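Local atomic coordinates of putative xanthine dehydrogenase YAGS fad-binding subunit (Escherichia coli, PDB entry 5G5G), a protein that probably forms the molybdenum-bearing subunit of a periplasmic aldehyde oxidase of the xanthine oxidase family, holding the pterin cytosine dinucleotide cofactor. Residues L15-D26 with G471-E482. Residues are numbered along the deposited sequence; the frame is centred on the assembly and turned at random.
With MCN (pterin cytosine dinucleotide), chain Y.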
loop_
_atom_site.group_PDB
_atom_site.type_symbol
_atom_site.label_atom_id
_atom_site.label_comp_id
_atom_site.label_asym_id
_atom_site.label_seq_id
_atom_site.Cartn_x
_atom_site.Cartn_y
_atom_site.Cartn_z
ATOM N N LEU C 15 33.027 -9.294 13.156
ATOM C CA LEU C 15 31.913 -9.743 12.336
ATOM C C LEU C 15 31.527 -11.193 12.594
ATOM O O LEU C 15 31.138 -11.913 11.681
ATOM C CB LEU C 15 32.192 -9.508 10.834
ATOM C CG LEU C 15 32.477 -8.032 10.502
ATOM C CD1 LEU C 15 32.936 -7.934 9.054
ATOM C CD2 LEU C 15 31.252 -7.199 10.704
ATOM N N LYS C 16 31.541 -11.584 13.866
ATOM C CA LYS C 16 31.014 -12.919 14.260
ATOM C C LYS C 16 29.512 -12.992 14.260
ATOM O O LYS C 16 28.964 -14.092 14.135
ATOM C CB LYS C 16 31.518 -13.321 15.647
ATOM C CG LYS C 16 33.014 -13.464 15.724
ATOM C CD LYS C 16 33.484 -13.714 17.164
ATOM C CE LYS C 16 34.981 -13.925 17.204
ATOM N NZ LYS C 16 35.459 -14.085 18.589
ATOM N N VAL C 17 28.868 -11.855 14.409
ATOM C CA VAL C 17 27.410 -11.749 14.506
ATOM C C VAL C 17 26.872 -10.623 13.643
ATOM O O VAL C 17 25.956 -10.815 12.866
ATOM C CB VAL C 17 26.909 -11.580 15.957
ATOM C CG1 VAL C 17 25.402 -11.886 16.004
ATOM C CG2 VAL C 17 27.657 -12.475 16.929
ATOM N N VAL C 18 27.423 -9.429 13.792
ATOM C CA VAL C 18 27.173 -8.327 12.877
ATOM C C VAL C 18 27.673 -8.723 11.486
ATOM O O VAL C 18 28.734 -9.363 11.344
ATOM C CB VAL C 18 27.867 -7.023 13.359
ATOM C CG1 VAL C 18 27.791 -5.921 12.296
ATOM C CG2 VAL C 18 27.270 -6.562 14.689
ATOM N N GLY C 19 26.892 -8.315 10.480
ATOM C CA GLY C 19 27.181 -8.569 9.090
ATOM C C GLY C 19 26.671 -9.908 8.580
ATOM O O GLY C 19 26.829 -10.192 7.371
ATOM N N ARG C 20 26.002 -10.679 9.438
ATOM C CA ARG C 20 25.555 -12.024 9.126
ATOM C C ARG C 20 24.050 -12.000 8.937
ATOM O O ARG C 20 23.358 -11.207 9.565
ATOM C CB ARG C 20 26.006 -12.965 10.182
ATOM C CG ARG C 20 27.539 -13.124 10.010
ATOM C CD ARG C 20 28.135 -14.174 10.769
ATOM N NE ARG C 20 29.607 -14.074 10.780
ATOM C CZ ARG C 20 30.433 -14.910 10.163
ATOM N NH1 ARG C 20 29.939 -15.891 9.406
ATOM N NH2 ARG C 20 31.750 -14.804 10.313
ATOM N N PRO C 21 23.541 -12.820 8.024
ATOM C CA PRO C 21 22.114 -12.752 7.645
ATOM C C PRO C 21 21.197 -13.511 8.612
ATOM O O PRO C 21 20.434 -14.443 8.253
ATOM C CB PRO C 21 22.117 -13.387 6.240
ATOM C CG PRO C 21 23.243 -14.365 6.311
ATOM C CD PRO C 21 24.289 -13.687 7.127
ATOM N N HIS C 22 21.198 -13.061 9.840
ATOM C CA HIS C 22 20.368 -13.703 10.859
ATOM C C HIS C 22 18.857 -13.505 10.628
ATOM O O HIS C 22 18.434 -12.445 10.159
ATOM C CB HIS C 22 20.762 -13.134 12.209
ATOM C CG HIS C 22 21.995 -13.784 12.746
ATOM N ND1 HIS C 22 21.988 -15.087 13.208
ATOM C CD2 HIS C 22 23.269 -13.343 12.871
ATOM C CE1 HIS C 22 23.205 -15.409 13.626
ATOM N NE2 HIS C 22 24.002 -14.370 13.413
ATOM N N ASP C 23 18.081 -14.524 10.988
ATOM C CA ASP C 23 16.619 -14.392 11.012
ATOM C C ASP C 23 16.210 -13.251 11.933
ATOM O O ASP C 23 16.815 -13.040 12.987
ATOM C CB ASP C 23 15.975 -15.646 11.563
ATOM C CG ASP C 23 16.147 -16.880 10.714
ATOM O OD1 ASP C 23 16.633 -16.812 9.593
ATOM O OD2 ASP C 23 15.856 -17.990 11.271
ATOM N N ARG C 24 15.138 -12.542 11.602
ATOM C CA ARG C 24 14.584 -11.544 12.486
ATOM C C ARG C 24 14.149 -12.113 13.808
ATOM O O ARG C 24 13.444 -13.149 13.865
ATOM C CB ARG C 24 13.313 -10.971 11.881
ATOM C CG ARG C 24 13.602 -10.009 10.905
ATOM C CD ARG C 24 12.275 -9.506 10.339
ATOM N NE ARG C 24 12.629 -9.074 9.005
ATOM C CZ ARG C 24 12.678 -7.837 8.556
ATOM N NH1 ARG C 24 12.411 -6.817 9.318
ATOM N NH2 ARG C 24 13.064 -7.627 7.321
ATOM N N ILE C 25 14.544 -11.449 14.900
ATOM C CA ILE C 25 14.255 -11.955 16.233
ATOM C C ILE C 25 12.786 -11.712 16.620
ATOM O O ILE C 25 12.281 -12.407 17.515
ATOM C CB ILE C 25 15.217 -11.462 17.332
ATOM C CG1 ILE C 25 15.128 -9.978 17.550
ATOM C CG2 ILE C 25 16.655 -11.841 16.925
ATOM C CD1 ILE C 25 15.799 -9.522 18.829
ATOM N N ASP C 26 12.143 -10.826 15.908
ATOM C CA ASP C 26 10.688 -10.634 16.045
ATOM C C ASP C 26 9.871 -11.577 15.145
ATOM O O ASP C 26 8.643 -11.450 15.108
ATOM C CB ASP C 26 10.268 -9.154 15.850
ATOM C CG ASP C 26 10.819 -8.484 14.581
ATOM O OD1 ASP C 26 11.856 -8.990 14.050
ATOM O OD2 ASP C 26 10.316 -7.414 14.181
ATOM N N GLY C 471 14.014 -3.970 10.768
ATOM C CA GLY C 471 14.953 -4.929 11.407
ATOM C C GLY C 471 15.730 -4.462 12.609
ATOM O O GLY C 471 16.587 -5.175 13.096
ATOM N N SER C 472 15.404 -3.289 13.147
ATOM C CA SER C 472 16.104 -2.750 14.275
ATOM C C SER C 472 16.248 -3.752 15.441
ATOM O O SER C 472 17.326 -3.812 16.046
ATOM C CB SER C 472 15.409 -1.501 14.771
ATOM O OG SER C 472 15.194 -0.546 13.755
ATOM N N TYR C 473 15.180 -4.475 15.800
ATOM C CA TYR C 473 15.295 -5.480 16.894
ATOM C C TYR C 473 16.537 -6.343 16.655
ATOM O O TYR C 473 17.340 -6.566 17.567
ATOM C CB TYR C 473 14.105 -6.422 17.017
ATOM C CG TYR C 473 12.904 -5.819 17.741
ATOM C CD1 TYR C 473 12.883 -5.734 19.157
ATOM C CD2 TYR C 473 11.740 -5.428 17.034
ATOM C CE1 TYR C 473 11.779 -5.236 19.826
ATOM C CE2 TYR C 473 10.655 -4.907 17.715
ATOM C CZ TYR C 473 10.669 -4.828 19.112
ATOM O OH TYR C 473 9.572 -4.282 19.820
ATOM N N THR C 474 16.631 -6.891 15.439
ATOM C CA THR C 474 17.661 -7.840 15.103
ATOM C C THR C 474 19.073 -7.250 15.049
ATOM O O THR C 474 19.986 -7.768 15.662
ATOM C CB THR C 474 17.285 -8.532 13.804
ATOM O OG1 THR C 474 15.954 -8.998 13.966
ATOM C CG2 THR C 474 18.196 -9.653 13.509
ATOM N N ILE C 475 19.247 -6.152 14.359
ATOM C CA ILE C 475 20.556 -5.531 14.295
ATOM C C ILE C 475 21.074 -4.968 15.620
ATOM O O ILE C 475 22.279 -5.003 15.874
ATOM C CB ILE C 475 20.678 -4.490 13.164
ATOM C CG1 ILE C 475 19.671 -3.327 13.326
ATOM C CG2 ILE C 475 20.557 -5.247 11.839
ATOM C CD1 ILE C 475 20.033 -2.065 12.521
ATOM N N LEU C 476 20.164 -4.518 16.489
ATOM C CA LEU C 476 20.576 -4.116 17.828
ATOM C C LEU C 476 20.999 -5.343 18.644
ATOM O O LEU C 476 22.014 -5.279 19.354
ATOM C CB LEU C 476 19.458 -3.350 18.545
ATOM C CG LEU C 476 19.174 -1.980 17.881
ATOM C CD1 LEU C 476 17.823 -1.406 18.287
ATOM C CD2 LEU C 476 20.226 -0.951 18.242
ATOM N N ALA C 477 20.280 -6.473 18.501
ATOM C CA ALA C 477 20.717 -7.729 19.148
ATOM C C ALA C 477 22.095 -8.185 18.633
ATOM O O ALA C 477 22.997 -8.545 19.404
ATOM C CB ALA C 477 19.672 -8.818 18.957
ATOM N N GLN C 478 22.286 -8.087 17.329
ATOM C CA GLN C 478 23.566 -8.487 16.737
ATOM C C GLN C 478 24.736 -7.654 17.264
ATOM O O GLN C 478 25.858 -8.201 17.525
ATOM C CB GLN C 478 23.512 -8.430 15.237
ATOM C CG GLN C 478 22.561 -9.451 14.591
ATOM C CD GLN C 478 22.360 -9.181 13.090
ATOM O OE1 GLN C 478 21.337 -8.650 12.645
ATOM N NE2 GLN C 478 23.367 -9.538 12.293
ATOM N N THR C 479 24.487 -6.353 17.409
ATOM C CA THR C 479 25.492 -5.409 17.918
ATOM C C THR C 479 25.911 -5.717 19.335
ATOM O O THR C 479 27.106 -5.895 19.650
ATOM C CB THR C 479 25.012 -3.951 17.790
ATOM O OG1 THR C 479 24.696 -3.663 16.411
ATOM C CG2 THR C 479 26.084 -2.986 18.302
ATOM N N ALA C 480 24.929 -5.894 20.213
ATOM C CA ALA C 480 25.242 -6.259 21.569
ATOM C C ALA C 480 25.939 -7.627 21.695
ATOM O O ALA C 480 26.904 -7.786 22.446
ATOM C CB ALA C 480 24.007 -6.197 22.430
ATOM N N ALA C 481 25.448 -8.614 20.936
ATOM C CA ALA C 481 26.056 -9.922 20.951
ATOM C C ALA C 481 27.543 -9.837 20.537
ATOM O O ALA C 481 28.418 -10.490 21.124
ATOM C CB ALA C 481 25.283 -10.855 20.021
ATOM N N GLU C 482 27.805 -9.080 19.471
ATOM C CA GLU C 482 29.149 -8.917 18.967
ATOM C C GLU C 482 30.049 -8.299 20.019
ATOM O O GLU C 482 31.169 -8.766 20.242
ATOM C CB GLU C 482 29.168 -8.020 17.730
ATOM C CG GLU C 482 30.522 -8.016 17.027
ATOM C CD GLU C 482 30.715 -9.224 16.115
ATOM O OE1 GLU C 482 29.877 -9.392 15.173
ATOM O OE2 GLU C 482 31.687 -9.969 16.319
HETATM N N1 MCN Y . 20.484 -2.084 7.415
HETATM C C2 MCN Y . 21.555 -3.078 7.550
HETATM N N3 MCN Y . 22.830 -2.256 7.374
HETATM C C4 MCN Y . 23.059 -0.997 7.036
HETATM C C5 MCN Y . 21.808 -0.164 7.074
HETATM C C6 MCN Y . 20.646 -0.738 7.183
HETATM O O2 MCN Y . 21.505 -4.173 7.767
HETATM N N4 MCN Y . 24.178 -0.416 6.789
HETATM C "C1'" MCN Y . 19.178 -2.720 7.360
HETATM C C2D MCN Y . 18.691 -3.177 8.786
HETATM O "O2'" MCN Y . 17.784 -4.268 8.656
HETATM C "C3'" MCN Y . 18.022 -1.960 9.180
HETATM C C4D MCN Y . 17.223 -1.314 7.960
HETATM O O4D MCN Y . 18.199 -1.777 6.906
HETATM O "O3'" MCN Y . 17.044 -2.021 10.280
HETATM C "C5'" MCN Y . 17.033 0.073 7.762
HETATM O "O5'" MCN Y . 18.025 0.872 8.363
HETATM P PA MCN Y . 18.165 2.345 7.902
HETATM O O1A MCN Y . 19.056 3.042 8.929
HETATM O O2A MCN Y . 18.478 2.404 6.448
HETATM O O3A MCN Y . 16.608 2.968 8.069
HETATM P PB MCN Y . 16.017 3.496 9.437
HETATM O O1B MCN Y . 16.341 4.916 9.617
HETATM O O2B MCN Y . 16.332 2.526 10.529
HETATM O O3B MCN Y . 14.495 3.262 9.117
HETATM C C10 MCN Y . 13.740 4.308 8.370
HETATM C "C9'" MCN Y . 13.537 3.991 6.931
HETATM C "C8'" MCN Y . 12.837 5.297 6.264
HETATM S "S8'" MCN Y . 13.387 6.840 6.620
HETATM C "C7'" MCN Y . 11.781 5.074 5.651
HETATM S "S7'" MCN Y . 10.760 6.399 5.020
HETATM C "C6'" MCN Y . 11.365 3.656 5.151
HETATM C C7 MCN Y . 12.620 2.713 5.467
HETATM O "O9'" MCN Y . 13.007 2.777 6.780
HETATM N "N5'" MCN Y . 10.226 3.267 6.136
HETATM C C4A MCN Y . 9.829 1.825 6.226
HETATM N "N8'" MCN Y . 12.172 1.321 5.247
HETATM C C4B MCN Y . 11.002 0.892 5.766
HETATM N "N1'" MCN Y . 10.694 -0.465 5.675
HETATM C "C2'" MCN Y . 9.636 -1.046 6.382
HETATM N "N2'" MCN Y . 9.343 -2.253 6.295
HETATM N "N3'" MCN Y . 8.654 -0.168 6.750
HETATM C "C4'" MCN Y . 8.689 1.207 6.919
HETATM O "O4'" MCN Y . 7.876 2.065 7.314
HETATM O O HOH W 1 13.887 -7.219 13.582
#
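An irregular N-terminal segment, residues 15-26, lies along helix 472-484 and is tied to it by three polar side chains of the helix. Glu482 takes three backbone N-H groups. Glu482 OE1 accepts from both Val17 N and Val18 N, each at 2.8 Å. Glu482 OE2 accepts from Lys16 N at 2.9 Å through its syn lone pair. The Val17 N-H meets OE1 33° out of the carboxylate plane, while that of Val18 comes nearly along the C-O bond. The Glu482 side chain leaves with chi1 at -170° and bends at chi2, which brings the carboxylate to the N-H groups of residues 16 to 18.

One turn earlier, Gln478 NE2 donates to Val17 O at 2.9 Å, in the plane of its amide, and weakly to Arg20 O. These two carbonyls belong to the ends of a type II beta turn, Val17 to Arg20, with Gly19 at positive phi. Gln478 OE1 accepts a hydrogen bond from Asn618 ND2. Gln478 NE2 also lies at the edge of the His22 ring, 3.8 Å from His22 CD2.

The helix belongs to the molybdopterin cofactor-binding domain, and Gly471, Ser472 and Ile475 at its start line the cofactor pocket. There, Thr474 OG1 accepts from Ile25 N at 3.0 Å, and a water joins the same hydroxyl to Asp26 OD1. Asp26 OD2 forms a salt bridge with Lys30. Ile25 packs CG1 on Tyr473 CB and CD1 on Ala477 CB; further along, Val17 CG1 rests on Ala481 CB. Gly471 is the N-cap residue, and Ile475 CD1 lies 3.7 Å from O3' of the pterin cytosine dinucleotide. Arg24 forms a salt bridge through NE with an acidic side chain of a neighbouring subunit.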